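Local coordinates for nucleoporin NUP82 (Saccharomyces cerevisiae, PDB 3PBP), which helps build the nuclear pore complex as a structural component and docking partner, its N-terminal domain, described here, containing the region that interacts with NUP116, at residues 144-147 / 148-152; 223-226 / 227-231; 239-243 / 244-248; 250-253 / 254-258; 384-387 / 388-392. The protein carries 1 engineered substitution. One frame throughout, in Å; residues are numbered along the deposited sequence.

Interaction 1: residues 144-147 / 148-152; sequences VLKE and DDTIT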
loop_
_atom_site.group_PDB
_atom_site.type_symbol
_atom_site.label_atom_id
_atom_site.label_comp_id
_atom_site.label_asym_id
_atom_site.label_seq_id
_atom_site.Cartn_x
_atom_site.Cartn_y
_atom_site.Cartn_z
ATOM N N VAL A 144 10.018 1.195 -1.971
ATOM C CA VAL A 144 9.996 0.935 -3.402
ATOM C C VAL A 144 9.033 -0.168 -3.821
ATOM O O VAL A 144 9.130 -1.301 -3.346
ATOM C CB VAL A 144 11.436 0.587 -3.906
ATOM C CG1 VAL A 144 11.428 0.340 -5.407
ATOM C CG2 VAL A 144 12.397 1.724 -3.557
ATOM N N LEU A 145 8.102 0.173 -4.707
ATOM C CA LEU A 145 7.143 -0.795 -5.233
ATOM C C LEU A 145 7.595 -1.193 -6.645
ATOM O O LEU A 145 7.832 -0.323 -7.495
ATOM C CB LEU A 145 5.739 -0.185 -5.309
ATOM C CG LEU A 145 4.735 -1.024 -6.100
ATOM C CD1 LEU A 145 4.337 -2.230 -5.261
ATOM C CD2 LEU A 145 3.515 -0.197 -6.462
ATOM N N LYS A 146 7.717 -2.495 -6.898
ATOM C CA LYS A 146 8.136 -2.971 -8.227
ATOM C C LYS A 146 6.981 -3.635 -9.004
ATOM O O LYS A 146 5.921 -3.894 -8.432
ATOM C CB LYS A 146 9.307 -3.956 -8.076
ATOM C CG LYS A 146 10.612 -3.299 -7.644
ATOM C CD LYS A 146 11.665 -4.329 -7.259
ATOM C CE LYS A 146 12.994 -3.658 -6.942
ATOM N NZ LYS A 146 13.905 -4.576 -6.223
ATOM N N GLU A 147 7.176 -3.891 -10.302
ATOM C CA GLU A 147 6.149 -4.555 -11.115
ATOM C C GLU A 147 5.786 -5.854 -10.410
ATOM O O GLU A 147 4.697 -6.403 -10.574
ATOM C CB GLU A 147 6.685 -4.866 -12.501
ATOM C CG GLU A 147 6.951 -3.637 -13.327
ATOM C CD GLU A 147 5.752 -2.715 -13.367
ATOM O OE1 GLU A 147 4.621 -3.227 -13.546
ATOM O OE2 GLU A 147 5.938 -1.482 -13.226
ATOM N N ASP A 148 6.751 -6.318 -9.623
ATOM C CA ASP A 148 6.682 -7.513 -8.792
ATOM C C ASP A 148 5.452 -7.552 -7.892
ATOM O O ASP A 148 4.925 -8.621 -7.592
ATOM C CB ASP A 148 7.876 -7.509 -7.852
ATOM C CG ASP A 148 8.831 -8.591 -8.136
ATOM O OD1 ASP A 148 8.376 -9.631 -8.641
ATOM O OD2 ASP A 148 10.033 -8.408 -7.840
ATOM N N ASP A 149 5.051 -6.360 -7.442
ATOM C CA ASP A 149 3.967 -6.144 -6.483
ATOM C C ASP A 149 4.698 -6.318 -5.153
ATOM O O ASP A 149 4.115 -6.417 -4.078
ATOM C CB ASP A 149 2.836 -7.168 -6.627
ATOM C CG ASP A 149 1.939 -6.875 -7.814
ATOM O OD1 ASP A 149 1.635 -5.679 -8.044
ATOM O OD2 ASP A 149 1.535 -7.842 -8.504
ATOM N N THR A 150 6.013 -6.346 -5.274
ATOM C CA THR A 150 6.906 -6.487 -4.155
ATOM C C THR A 150 7.150 -5.056 -3.629
ATOM O O THR A 150 7.243 -4.103 -4.416
ATOM C CB THR A 150 8.225 -7.168 -4.649
ATOM O OG1 THR A 150 8.835 -7.872 -3.566
ATOM C CG2 THR A 150 9.211 -6.139 -5.204
ATOM N N ILE A 151 7.224 -4.898 -2.309
ATOM C CA ILE A 151 7.462 -3.577 -1.711
ATOM C C ILE A 151 8.730 -3.659 -0.865
ATOM O O ILE A 151 8.819 -4.462 0.059
ATOM C CB ILE A 151 6.263 -3.138 -0.836
ATOM C CG1 ILE A 151 4.987 -3.106 -1.692
ATOM C CG2 ILE A 151 6.537 -1.765 -0.226
ATOM C CD1 ILE A 151 3.701 -2.995 -0.900
ATOM N N THR A 152 9.707 -2.821 -1.180
ATOM C CA THR A 152 10.987 -2.847 -0.476
ATOM C C THR A 152 11.369 -1.556 0.259
ATOM O O THR A 152 11.106 -0.442 -0.216
ATOM C CB THR A 152 12.129 -3.177 -1.480
ATOM O OG1 THR A 152 11.710 -4.254 -2.329
ATOM C CG2 THR A 152 13.407 -3.563 -0.748
#

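Interaction 2: residues 223-226 / 227-231; sequences LNLI and LNKSL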
loop_
_atom_site.group_PDB
_atom_site.type_symbol
_atom_site.label_atom_id
_atom_site.label_comp_id
_atom_site.label_asym_id
_atom_site.label_seq_id
_atom_site.Cartn_x
_atom_site.Cartn_y
_atom_site.Cartn_z
ATOM N N LEU A 223 3.685 9.278 20.376
ATOM C CA LEU A 223 4.099 8.069 21.079
ATOM C C LEU A 223 3.020 7.666 22.100
ATOM O O LEU A 223 2.691 6.484 22.248
ATOM C CB LEU A 223 5.441 8.286 21.787
ATOM C CG LEU A 223 5.793 7.251 22.862
ATOM C CD1 LEU A 223 5.755 5.863 22.265
ATOM C CD2 LEU A 223 7.161 7.542 23.433
ATOM N N ASN A 224 2.461 8.650 22.797
ATOM C CA ASN A 224 1.441 8.347 23.777
ATOM C C ASN A 224 0.115 8.009 23.132
ATOM O O ASN A 224 -0.682 7.275 23.704
ATOM C CB ASN A 224 1.279 9.500 24.772
ATOM C CG ASN A 224 2.403 9.532 25.798
ATOM O OD1 ASN A 224 2.675 8.530 26.461
ATOM N ND2 ASN A 224 3.068 10.675 25.926
ATOM N N LEU A 225 -0.130 8.524 21.937
ATOM C CA LEU A 225 -1.382 8.208 21.284
ATOM C C LEU A 225 -1.433 6.711 20.950
ATOM O O LEU A 225 -2.424 6.047 21.257
ATOM C CB LEU A 225 -1.582 9.045 20.014
ATOM C CG LEU A 225 -2.865 8.656 19.269
ATOM C CD1 LEU A 225 -4.062 8.922 20.163
ATOM C CD2 LEU A 225 -2.977 9.422 17.974
ATOM N N ILE A 226 -0.387 6.151 20.348
ATOM C CA ILE A 226 -0.480 4.728 20.030
ATOM C C ILE A 226 -0.347 3.826 21.247
ATOM O O ILE A 226 -0.721 2.650 21.208
ATOM C CB ILE A 226 0.528 4.256 18.952
ATOM C CG1 ILE A 226 0.129 2.832 18.536
ATOM C CG2 ILE A 226 1.952 4.300 19.485
ATOM C CD1 ILE A 226 0.630 2.379 17.200
ATOM N N LEU A 227 0.190 4.366 22.332
ATOM C CA LEU A 227 0.312 3.574 23.543
ATOM C C LEU A 227 -1.094 3.464 24.139
ATOM O O LEU A 227 -1.548 2.378 24.495
ATOM C CB LEU A 227 1.267 4.241 24.532
ATOM C CG LEU A 227 1.435 3.482 25.850
ATOM C CD1 LEU A 227 1.869 2.032 25.572
ATOM C CD2 LEU A 227 2.458 4.212 26.704
ATOM N N ASN A 228 -1.790 4.591 24.224
ATOM C CA ASN A 228 -3.147 4.596 24.748
ATOM C C ASN A 228 -4.097 3.775 23.882
ATOM O O ASN A 228 -4.912 3.030 24.406
ATOM C CB ASN A 228 -3.686 6.022 24.872
ATOM C CG ASN A 228 -3.050 6.788 26.018
ATOM O OD1 ASN A 228 -2.797 6.222 27.077
ATOM N ND2 ASN A 228 -2.805 8.086 25.817
ATOM N N LYS A 229 -4.023 3.918 22.559
ATOM C CA LYS A 229 -4.897 3.127 21.690
ATOM C C LYS A 229 -4.619 1.643 21.969
ATOM O O LYS A 229 -5.542 0.818 21.996
ATOM C CB LYS A 229 -4.646 3.445 20.200
ATOM C CG LYS A 229 -5.387 4.676 19.679
ATOM C CD LYS A 229 -4.753 5.264 18.432
ATOM C CE LYS A 229 -4.734 4.290 17.296
ATOM N NZ LYS A 229 -4.160 4.892 16.054
ATOM N N SER A 230 -3.346 1.322 22.195
ATOM C CA SER A 230 -2.940 -0.046 22.468
ATOM C C SER A 230 -3.523 -0.548 23.786
ATOM O O SER A 230 -3.898 -1.716 23.902
ATOM C CB SER A 230 -1.407 -0.150 22.491
ATOM O OG SER A 230 -0.853 -0.008 21.190
ATOM N N LEU A 231 -3.594 0.334 24.779
ATOM C CA LEU A 231 -4.146 -0.034 26.079
ATOM C C LEU A 231 -5.651 -0.195 26.016
ATOM O O LEU A 231 -6.207 -1.042 26.684
ATOM C CB LEU A 231 -3.787 1.009 27.147
ATOM C CG LEU A 231 -2.329 0.943 27.612
ATOM C CD1 LEU A 231 -1.972 2.191 28.411
ATOM C CD2 LEU A 231 -2.120 -0.326 28.429
#

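Interaction 3: residues 239-243 / 244-248; sequences STTDV and IVKRN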
loop_
_atom_site.group_PDB
_atom_site.type_symbol
_atom_site.label_atom_id
_atom_site.label_comp_id
_atom_site.label_asym_id
_atom_site.label_seq_id
_atom_site.Cartn_x
_atom_site.Cartn_y
_atom_site.Cartn_z
ATOM N N SER A 239 -13.158 -13.232 26.249
ATOM C CA SER A 239 -12.926 -14.619 25.813
ATOM C C SER A 239 -13.506 -15.043 24.457
ATOM O O SER A 239 -13.021 -16.005 23.850
ATOM C CB SER A 239 -13.403 -15.605 26.885
ATOM O OG SER A 239 -12.991 -16.931 26.579
ATOM N N THR A 240 -14.549 -14.365 23.984
ATOM C CA THR A 240 -15.091 -14.713 22.674
ATOM C C THR A 240 -14.045 -14.253 21.668
ATOM O O THR A 240 -13.867 -14.882 20.627
ATOM C CB THR A 240 -16.431 -14.005 22.374
ATOM O OG1 THR A 240 -17.459 -14.544 23.222
ATOM C CG2 THR A 240 -16.826 -14.212 20.907
ATOM N N THR A 241 -13.355 -13.158 21.996
ATOM C CA THR A 241 -12.303 -12.639 21.131
ATOM C C THR A 241 -11.571 -13.818 20.464
ATOM O O THR A 241 -11.244 -14.824 21.108
ATOM C CB THR A 241 -11.267 -11.791 21.937
ATOM O OG1 THR A 241 -11.914 -10.649 22.513
ATOM C CG2 THR A 241 -10.136 -11.311 21.035
ATOM N N ASP A 242 -11.353 -13.689 19.160
ATOM C CA ASP A 242 -10.648 -14.685 18.367
ATOM C C ASP A 242 -9.243 -14.865 18.944
ATOM O O ASP A 242 -8.614 -13.903 19.359
ATOM C CB ASP A 242 -10.553 -14.179 16.928
ATOM C CG ASP A 242 -9.706 -15.065 16.044
ATOM O OD1 ASP A 242 -8.587 -15.438 16.446
ATOM O OD2 ASP A 242 -10.158 -15.379 14.929
ATOM N N VAL A 243 -8.734 -16.086 18.953
ATOM C CA VAL A 243 -7.401 -16.333 19.499
ATOM C C VAL A 243 -6.285 -15.638 18.730
ATOM O O VAL A 243 -5.343 -15.123 19.334
ATOM C CB VAL A 243 -7.093 -17.844 19.559
ATOM C CG1 VAL A 243 -5.687 -18.074 20.084
ATOM C CG2 VAL A 243 -8.103 -18.533 20.456
ATOM N N ILE A 244 -6.378 -15.643 17.404
ATOM C CA ILE A 244 -5.378 -14.988 16.561
ATOM C C ILE A 244 -5.354 -13.468 16.820
ATOM O O ILE A 244 -4.275 -12.866 16.893
ATOM C CB ILE A 244 -5.653 -15.269 15.072
ATOM C CG1 ILE A 244 -5.464 -16.764 14.804
ATOM C CG2 ILE A 244 -4.725 -14.438 14.189
ATOM C CD1 ILE A 244 -5.783 -17.195 13.391
ATOM N N VAL A 245 -6.538 -12.863 16.970
ATOM C CA VAL A 245 -6.658 -11.435 17.253
ATOM C C VAL A 245 -6.041 -11.118 18.615
ATOM O O VAL A 245 -5.236 -10.189 18.747
ATOM C CB VAL A 245 -8.135 -10.986 17.282
ATOM C CG1 VAL A 245 -8.240 -9.545 17.777
ATOM C CG2 VAL A 245 -8.728 -11.098 15.912
ATOM N N LYS A 246 -6.434 -11.894 19.620
ATOM C CA LYS A 246 -5.945 -11.730 20.982
ATOM C C LYS A 246 -4.417 -11.728 21.000
ATOM O O LYS A 246 -3.778 -10.944 21.719
ATOM C CB LYS A 246 -6.470 -12.874 21.846
ATOM C CG LYS A 246 -6.922 -12.466 23.242
ATOM C CD LYS A 246 -7.623 -13.627 23.928
ATOM C CE LYS A 246 -8.802 -13.153 24.744
ATOM N NZ LYS A 246 -9.833 -14.232 24.804
ATOM N N ARG A 247 -3.832 -12.611 20.201
ATOM C CA ARG A 247 -2.387 -12.701 20.127
ATOM C C ARG A 247 -1.779 -11.390 19.603
ATOM O O ARG A 247 -0.846 -10.831 20.204
ATOM C CB ARG A 247 -1.990 -13.863 19.223
ATOM C CG ARG A 247 -0.508 -14.086 19.186
ATOM C CD ARG A 247 -0.137 -15.188 18.244
ATOM N NE ARG A 247 1.301 -15.169 18.023
ATOM C CZ ARG A 247 1.865 -15.046 16.831
ATOM N NH1 ARG A 247 1.099 -14.936 15.750
ATOM N NH2 ARG A 247 3.190 -15.017 16.727
ATOM N N ASN A 248 -2.322 -10.904 18.486
ATOM C CA ASN A 248 -1.853 -9.659 17.876
ATOM C C ASN A 248 -1.969 -8.462 18.824
ATOM O O ASN A 248 -1.022 -7.693 18.966
ATOM C CB ASN A 248 -2.635 -9.342 16.589
ATOM C CG ASN A 248 -2.162 -10.146 15.385
ATOM O OD1 ASN A 248 -1.036 -10.637 15.340
ATOM N ND2 ASN A 248 -3.025 -10.256 14.388
#

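Interaction 4: residues 250-253 / 254-258; sequences IKQL and QFVSK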
loop_
_atom_site.group_PDB
_atom_site.type_symbol
_atom_site.label_atom_id
_atom_site.label_comp_id
_atom_site.label_asym_id
_atom_site.label_seq_id
_atom_site.Cartn_x
_atom_site.Cartn_y
_atom_site.Cartn_z
ATOM N N ILE A 250 -2.067 -8.416 22.011
ATOM C CA ILE A 250 -1.090 -8.529 23.085
ATOM C C ILE A 250 0.292 -8.218 22.540
ATOM O O ILE A 250 1.099 -7.574 23.208
ATOM C CB ILE A 250 -1.108 -9.927 23.715
ATOM C CG1 ILE A 250 -2.374 -10.067 24.571
ATOM C CG2 ILE A 250 0.157 -10.150 24.547
ATOM C CD1 ILE A 250 -2.599 -11.457 25.096
ATOM N N LYS A 251 0.560 -8.665 21.319
ATOM C CA LYS A 251 1.844 -8.385 20.699
ATOM C C LYS A 251 1.994 -6.890 20.485
ATOM O O LYS A 251 3.064 -6.320 20.705
ATOM C CB LYS A 251 1.953 -9.074 19.352
ATOM C CG LYS A 251 2.421 -10.485 19.417
ATOM C CD LYS A 251 2.790 -10.935 18.039
ATOM C CE LYS A 251 4.014 -11.799 18.095
ATOM N NZ LYS A 251 4.776 -11.714 16.822
ATOM N N GLN A 252 0.913 -6.258 20.035
ATOM C CA GLN A 252 0.935 -4.829 19.783
ATOM C C GLN A 252 1.292 -4.088 21.060
ATOM O O GLN A 252 2.170 -3.232 21.072
ATOM C CB GLN A 252 -0.421 -4.332 19.268
ATOM C CG GLN A 252 -0.389 -2.848 18.918
ATOM C CD GLN A 252 -1.655 -2.352 18.262
ATOM O OE1 GLN A 252 -2.273 -3.048 17.452
ATOM N NE2 GLN A 252 -2.035 -1.130 18.584
ATOM N N LEU A 253 0.615 -4.427 22.145
ATOM C CA LEU A 253 0.889 -3.767 23.403
ATOM C C LEU A 253 2.311 -4.005 23.889
ATOM O O LEU A 253 2.916 -3.117 24.477
ATOM C CB LEU A 253 -0.100 -4.221 24.469
ATOM C CG LEU A 253 0.066 -3.512 25.814
ATOM C CD1 LEU A 253 -0.077 -1.993 25.659
ATOM C CD2 LEU A 253 -0.986 -4.058 26.764
ATOM N N GLN A 254 2.845 -5.201 23.650
ATOM C CA GLN A 254 4.208 -5.502 24.076
ATOM C C GLN A 254 5.170 -4.667 23.260
ATOM O O GLN A 254 6.109 -4.082 23.800
ATOM C CB GLN A 254 4.538 -6.979 23.876
ATOM C CG GLN A 254 3.669 -7.909 24.676
ATOM C CD GLN A 254 3.885 -9.378 24.323
ATOM O OE1 GLN A 254 4.348 -9.710 23.222
ATOM N NE2 GLN A 254 3.526 -10.268 25.252
ATOM N N PHE A 255 4.928 -4.604 21.958
ATOM C CA PHE A 255 5.778 -3.843 21.057
ATOM C C PHE A 255 5.756 -2.346 21.367
ATOM O O PHE A 255 6.807 -1.723 21.546
ATOM C CB PHE A 255 5.338 -4.090 19.608
ATOM C CG PHE A 255 6.026 -3.211 18.606
ATOM C CD1 PHE A 255 7.389 -3.325 18.375
ATOM C CD2 PHE A 255 5.311 -2.254 17.902
ATOM C CE1 PHE A 255 8.036 -2.495 17.455
ATOM C CE2 PHE A 255 5.953 -1.414 16.974
ATOM C CZ PHE A 255 7.316 -1.541 16.754
ATOM N N VAL A 256 4.563 -1.765 21.445
ATOM C CA VAL A 256 4.449 -0.333 21.702
ATOM C C VAL A 256 5.041 0.036 23.050
ATOM O O VAL A 256 5.510 1.154 23.240
ATOM C CB VAL A 256 2.979 0.150 21.625
ATOM C CG1 VAL A 256 2.909 1.621 21.933
ATOM C CG2 VAL A 256 2.422 -0.090 20.229
ATOM N N SER A 257 5.021 -0.911 23.982
ATOM C CA SER A 257 5.588 -0.687 25.314
ATOM C C SER A 257 7.105 -0.667 25.225
ATOM O O SER A 257 7.768 0.119 25.907
ATOM C CB SER A 257 5.169 -1.791 26.280
ATOM O OG SER A 257 3.783 -1.729 26.536
ATOM N N LYS A 258 7.651 -1.533 24.377
ATOM C CA LYS A 258 9.083 -1.606 24.201
ATOM C C LYS A 258 9.544 -0.336 23.501
ATOM O O LYS A 258 10.636 0.165 23.764
ATOM C CB LYS A 258 9.450 -2.840 23.380
ATOM C CG LYS A 258 10.860 -3.316 23.617
ATOM C CD LYS A 258 11.184 -4.534 22.774
ATOM C CE LYS A 258 12.591 -5.066 23.088
ATOM N NZ LYS A 258 13.011 -6.209 22.204
#

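Interaction 5: residues 384-387 / 388-392; sequences VNFM and SWAST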
loop_
_atom_site.group_PDB
_atom_site.type_symbol
_atom_site.label_atom_id
_atom_site.label_comp_id
_atom_site.label_asym_id
_atom_site.label_seq_id
_atom_site.Cartn_x
_atom_site.Cartn_y
_atom_site.Cartn_z
ATOM N N VAL A 384 -11.009 19.397 -4.775
ATOM C CA VAL A 384 -12.148 18.931 -4.019
ATOM C C VAL A 384 -11.916 19.442 -2.602
ATOM O O VAL A 384 -10.871 19.190 -2.010
ATOM C CB VAL A 384 -12.209 17.401 -4.026
ATOM C CG1 VAL A 384 -13.434 16.927 -3.287
ATOM C CG2 VAL A 384 -12.223 16.904 -5.446
ATOM N N ASN A 385 -12.876 20.184 -2.067
ATOM C CA ASN A 385 -12.739 20.721 -0.723
ATOM C C ASN A 385 -13.830 20.170 0.172
ATOM O O ASN A 385 -14.981 20.582 0.066
ATOM C CB ASN A 385 -12.828 22.246 -0.763
ATOM C CG ASN A 385 -12.630 22.876 0.600
ATOM O OD1 ASN A 385 -13.378 22.605 1.543
ATOM N ND2 ASN A 385 -11.617 23.729 0.711
ATOM N N PHE A 386 -13.482 19.246 1.061
ATOM C CA PHE A 386 -14.493 18.683 1.936
ATOM C C PHE A 386 -14.431 19.094 3.395
ATOM O O PHE A 386 -14.835 18.338 4.280
ATOM C CB PHE A 386 -14.532 17.159 1.815
ATOM C CG PHE A 386 -13.209 16.521 1.512
ATOM C CD1 PHE A 386 -12.339 16.177 2.527
ATOM C CD2 PHE A 386 -12.860 16.217 0.205
ATOM C CE1 PHE A 386 -11.143 15.532 2.248
ATOM C CE2 PHE A 386 -11.666 15.575 -0.083
ATOM C CZ PHE A 386 -10.806 15.230 0.945
HETATM N N MSE A 387 -13.949 20.308 3.644
HETATM C CA MSE A 387 -13.870 20.827 5.006
HETATM C C MSE A 387 -15.241 21.309 5.473
HETATM O O MSE A 387 -15.422 21.657 6.642
HETATM C CB MSE A 387 -12.857 21.972 5.090
HETATM C CG MSE A 387 -11.419 21.501 5.220
HETATM SE SE MSE A 387 -11.137 20.352 6.790
HETATM C CE MSE A 387 -10.776 21.717 8.127
ATOM N N SER A 388 -16.195 21.331 4.542
ATOM C CA SER A 388 -17.569 21.747 4.816
ATOM C C SER A 388 -18.090 20.811 5.888
ATOM O O SER A 388 -18.633 21.246 6.904
ATOM C CB SER A 388 -18.436 21.602 3.559
ATOM O OG SER A 388 -17.711 21.950 2.385
ATOM N N TRP A 389 -17.903 19.514 5.654
ATOM C CA TRP A 389 -18.350 18.489 6.586
ATOM C C TRP A 389 -17.240 17.892 7.435
ATOM O O TRP A 389 -17.463 17.538 8.591
ATOM C CB TRP A 389 -19.065 17.362 5.835
ATOM C CG TRP A 389 -18.333 16.831 4.639
ATOM C CD1 TRP A 389 -18.476 17.239 3.348
ATOM C CD2 TRP A 389 -17.399 15.739 4.614
ATOM N NE1 TRP A 389 -17.699 16.465 2.514
ATOM C CE2 TRP A 389 -17.027 15.538 3.266
ATOM C CE3 TRP A 389 -16.841 14.909 5.600
ATOM C CZ2 TRP A 389 -16.124 14.539 2.879
ATOM C CZ3 TRP A 389 -15.944 13.917 5.212
ATOM C CH2 TRP A 389 -15.597 13.744 3.864
ATOM N N ALA A 390 -16.047 17.787 6.863
ATOM C CA ALA A 390 -14.913 17.202 7.574
ATOM C C ALA A 390 -14.594 17.883 8.894
ATOM O O ALA A 390 -14.245 17.219 9.865
ATOM C CB ALA A 390 -13.689 17.209 6.689
ATOM N N SER A 391 -14.714 19.207 8.930
ATOM C CA SER A 391 -14.424 19.967 10.139
ATOM C C SER A 391 -15.372 19.594 11.269
ATOM O O SER A 391 -14.979 19.548 12.432
ATOM C CB SER A 391 -14.508 21.465 9.851
ATOM O OG SER A 391 -15.762 21.802 9.295
ATOM N N THR A 392 -16.623 19.324 10.923
ATOM C CA THR A 392 -17.624 18.941 11.910
ATOM C C THR A 392 -17.388 17.499 12.335
ATOM O O THR A 392 -17.554 17.144 13.509
ATOM C CB THR A 392 -19.029 19.030 11.327
ATOM O OG1 THR A 392 -19.241 20.345 10.801
ATOM C CG2 THR A 392 -20.062 18.728 12.392
#

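Interaction 1: residues 144-147 / 148-152
Val-144 and Thr-152 form an antiparallel hydrogen-bonded pair, bonded in both directions. Val-144 N reaches Thr-152 O at 2.6 Å, and Thr-152 N returns to Val-144 O at 2.7 Å. The Val-144 side chain shares its face of the sheet with Thr-152 but is covered mainly by backbone, CB sitting 3.8 Å from Thr-152 O; Ile-127 and Val-130 of the adjoining strand also touch it.

Two residues on, Lys-146 closes the hairpin. Its N donates almost straight to Thr-150 O (3.0 Å, 165° at the hydrogen), whereas its O accepts from Asp-149 N (2.8 Å), a donor well above the carbonyl plane. This split pairing, with Glu-147 and Asp-148 in helical conformation and Asp-149 at a positive phi of 85°, identifies a 3:5 hairpin: a type I turn followed by a G1 beta bulge, joining the two inner strands of a four-stranded antiparallel sheet.

Beside the turn, the extended Lys-146 chain runs alongside Thr-150, pointing the same way, and both CB (3.6 Å) and CD lie against Thr-150 CG2. Its amine continues to Tyr-114 OH. Asp-148 meets the foot of the same lysine, CB to CB, at 3.8 Å, while its carbonyl accepts from Arg-178. On the other face of the sheet Leu-145 CD1 packs 3.7 Å from Ile-151 CG1, both side chains touching Ile-182 of strand 182-187. Asp-149 uses both carboxylate oxygens to accept from the backbone N atoms of Asp-181 and Ile-182.

Interaction 2: residues 223-226 / 227-231
Leu-223 to Ile-226 and Leu-227 to Leu-231 are consecutive turns of helix 220-235, tied by backbone bonds four residues apart. Asn-228 N to Asn-224 O (2.9 Å) and Lys-229 N to Leu-225 O (3.0 Å) are nearly straight, both at 168° at the hydrogen. Leu-227 N is held less firmly: it donates to Leu-223 O at 3.3 Å and only weakly to Asn-224 O.

Ile-226 O receives two donors from one residue. Ser-230 OG, beside its own backbone N at a chi1 of -71°, comes in close to the line of the C=O bond at 2.7 Å, while Ser-230 N approaches from above the carbonyl plane at 3.1 Å. The hydroxyl also accepts from Gln-252 on helix 243-262.

Elsewhere one carbon contact joins side chains: Lys-229 bends at chi3 and passes across Leu-225 at an angle, CD coming 4.0 Å from Leu-225 CG. Other side-chain carbons border backbone carbonyls, Lys-229 CB, CG and CD at Leu-225 O and Leu-227 CB 3.5 Å from Leu-223 O. A chain of another protein packs on Asn-228, Lys-229 and Leu-231, whereas Ile-226 and Ser-230 meet Val-256 of helix 243-262.

Because Ser-230 gives its proton to a carbonyl of its own helix, its buried hydroxyl is satisfied locally and still has an acceptor site for the glutamine, so one buried polar atom can serve both helices.

Interaction 3: residues 239-243 / 244-248
Asp-242 ends the loop that precedes helix 243-262 and stands at its N-cap, with extended backbone angles (phi -59°, psi 143°), whereas from Val-243 onward the chain is helical. Its carbonyl accepts from Lys-246 N at 3.0 Å, and Val-243 O accepts from Arg-247 N at 3.1 Å; these bonds start the regular helical pattern.

The Asp-242 carboxylate turns back over the first turn. With CG anti to the backbone N (chi1 174°), OD1 faces the helix amides and accepts from Ile-244 N and, weakly, from Val-245 N at 3.3 Å. The modelled separation to Ile-244 N is shorter than a normal bond, so its exact length is doubtful. Asp-242 CB also packs 3.7 Å from Val-245 CG2.

Lys-246 has the largest surface covered in this contact. Its aliphatic chain crosses Thr-241 at an angle, CE lying 4.0 Å from Thr-241 CB and CG 4.1 Å from Thr-241 CG2. The chain, bent at chi3, ends with NZ beside Ser-239 CA, bonded to the carbonyl of Asp-238. With Lys-246 cut back to an alanine, Asp-238 O would probably lose its lysine donor and Thr-241 its aliphatic cover, leaving the loop less firmly tied to the helix. Arg-247 instead leads away, to a salt bridge with Asp-338.

A carboxylate accepting from the leading amides of a helix is the classical aspartate N-cap, and its negative charge is probably favourable beside the positive end of the helix dipole. Here it marks the start of the second helix of a consecutive pair, at the protein surface.

Interaction 4: residues 250-253 / 254-258
Ser-257 folds its hydroxyl back onto the carbonyl of Leu-253 in the C-terminal half of helix 243-262, a serine-to-backbone bond one turn back. OG donates to Leu-253 O at 2.6 Å and Ser-257 N to the same oxygen at 3.1 Å, from opposite faces of the carbonyl plane. With OG beside the backbone N (chi1 -67°), both donors of the residue can reach one acceptor. Leu-253 CD1 lies 4.0 Å from the hydroxyl oxygen, bordering it with a methyl group.

The backbone evidence for regular helix is direct: Phe-255 N to Lys-251 O and Val-256 N to Gln-252 O are both 2.8 Å, the second almost straight at 177°.

Gln-254 has the most surface covered. Its chain, extended beyond CG, crosses the Ile-250 side chain, so that NE2 comes 3.4 Å from Ile-250 CG2, an amide resting against a methyl, while CG borders Ile-250 O. On a different side of the helix, Gln-252 and Val-256 run side by side, CG to CG2 at 4.2 Å, and the glutamine amide finds polar partners beyond the segment, OE1 accepting from Met-335 N and NE2 bonding Ser-230 OG.

Around this segment the faces are distinct. Leu-253 packs on Leu-231 and Tyr-234 of helix 220-235, and Val-256 faces the same helix; Phe-255 leads off toward Leu-212 and Met-335 in the loops, its ring meeting that of Tyr-276.

Interaction 5: residues 384-387 / 388-392
Phe-386 and Trp-389 make the apolar centre, their planes 25° apart but slid past one another: the centroid of the phenyl ring lies 5.5 Å from that of the six-membered indole ring. Overlap is therefore slight, and Phe-386 CB comes nearest the indole, at CZ2 and CE2, with ring atom CG farther off. Trp-389 can lie there because its CG stands between backbone N and carbonyl carbon (chi1 49°), which swings the indole back over the start of the helix. Leu-326 touches both aromatic side chains, and Phe-410 meets the indole at a steep angle.

Ala-390 CB lies at the edge of the Phe-386 ring, 4.5 Å from CD1. Selenomethionine Met-387, bent at chi2 and chi3, brings its SE to 4.0 Å from Ala-390 CB and its CE to 4.1 Å from Ser-391 CB.

Replacing Trp-389 by an alanine would probably open a gap beside Phe-386 CB and Leu-326 and leave Phe-410 without its aromatic mate.

At the polar rim, Ser-391 OG donates to Met-387 O at 2.7 Å, close to the C=O line, while Ser-391 N adds a weak bond at 3.4 Å. Asn-385 OD1 accepts from Met-387 N at 3.2 Å, an Asx turn leading from strand 380-385 into helix 387-399. Side-chain polar groups thus supplement the backbone on both sides of the strand-to-helix junction, while the aromatic pair covers its buried flank.

Interactions 2 and 4 are the pair in direct touch, their centres about 10 Å apart on the consecutive helices 220-235 and 243-262. Ser-230 OG lies 3.1 Å from Gln-252 NE2, a probable hydrogen bond, and Val-256 CG1 comes 3.6 Å from Leu-227 CA and 3.8 Å from Ile-226 CG2. Interaction 3 caps the helix that interaction 4 continues, with centres about 15 Å apart and adjoining segments. The hairpin of interaction 1 stands apart, about 28 Å from interaction 4 between centres. Interaction 5 lies on the opposite side of the chain's centre from interaction 1, about 34 Å between centres, so the set samples separate parts of the NUP116-binding domain.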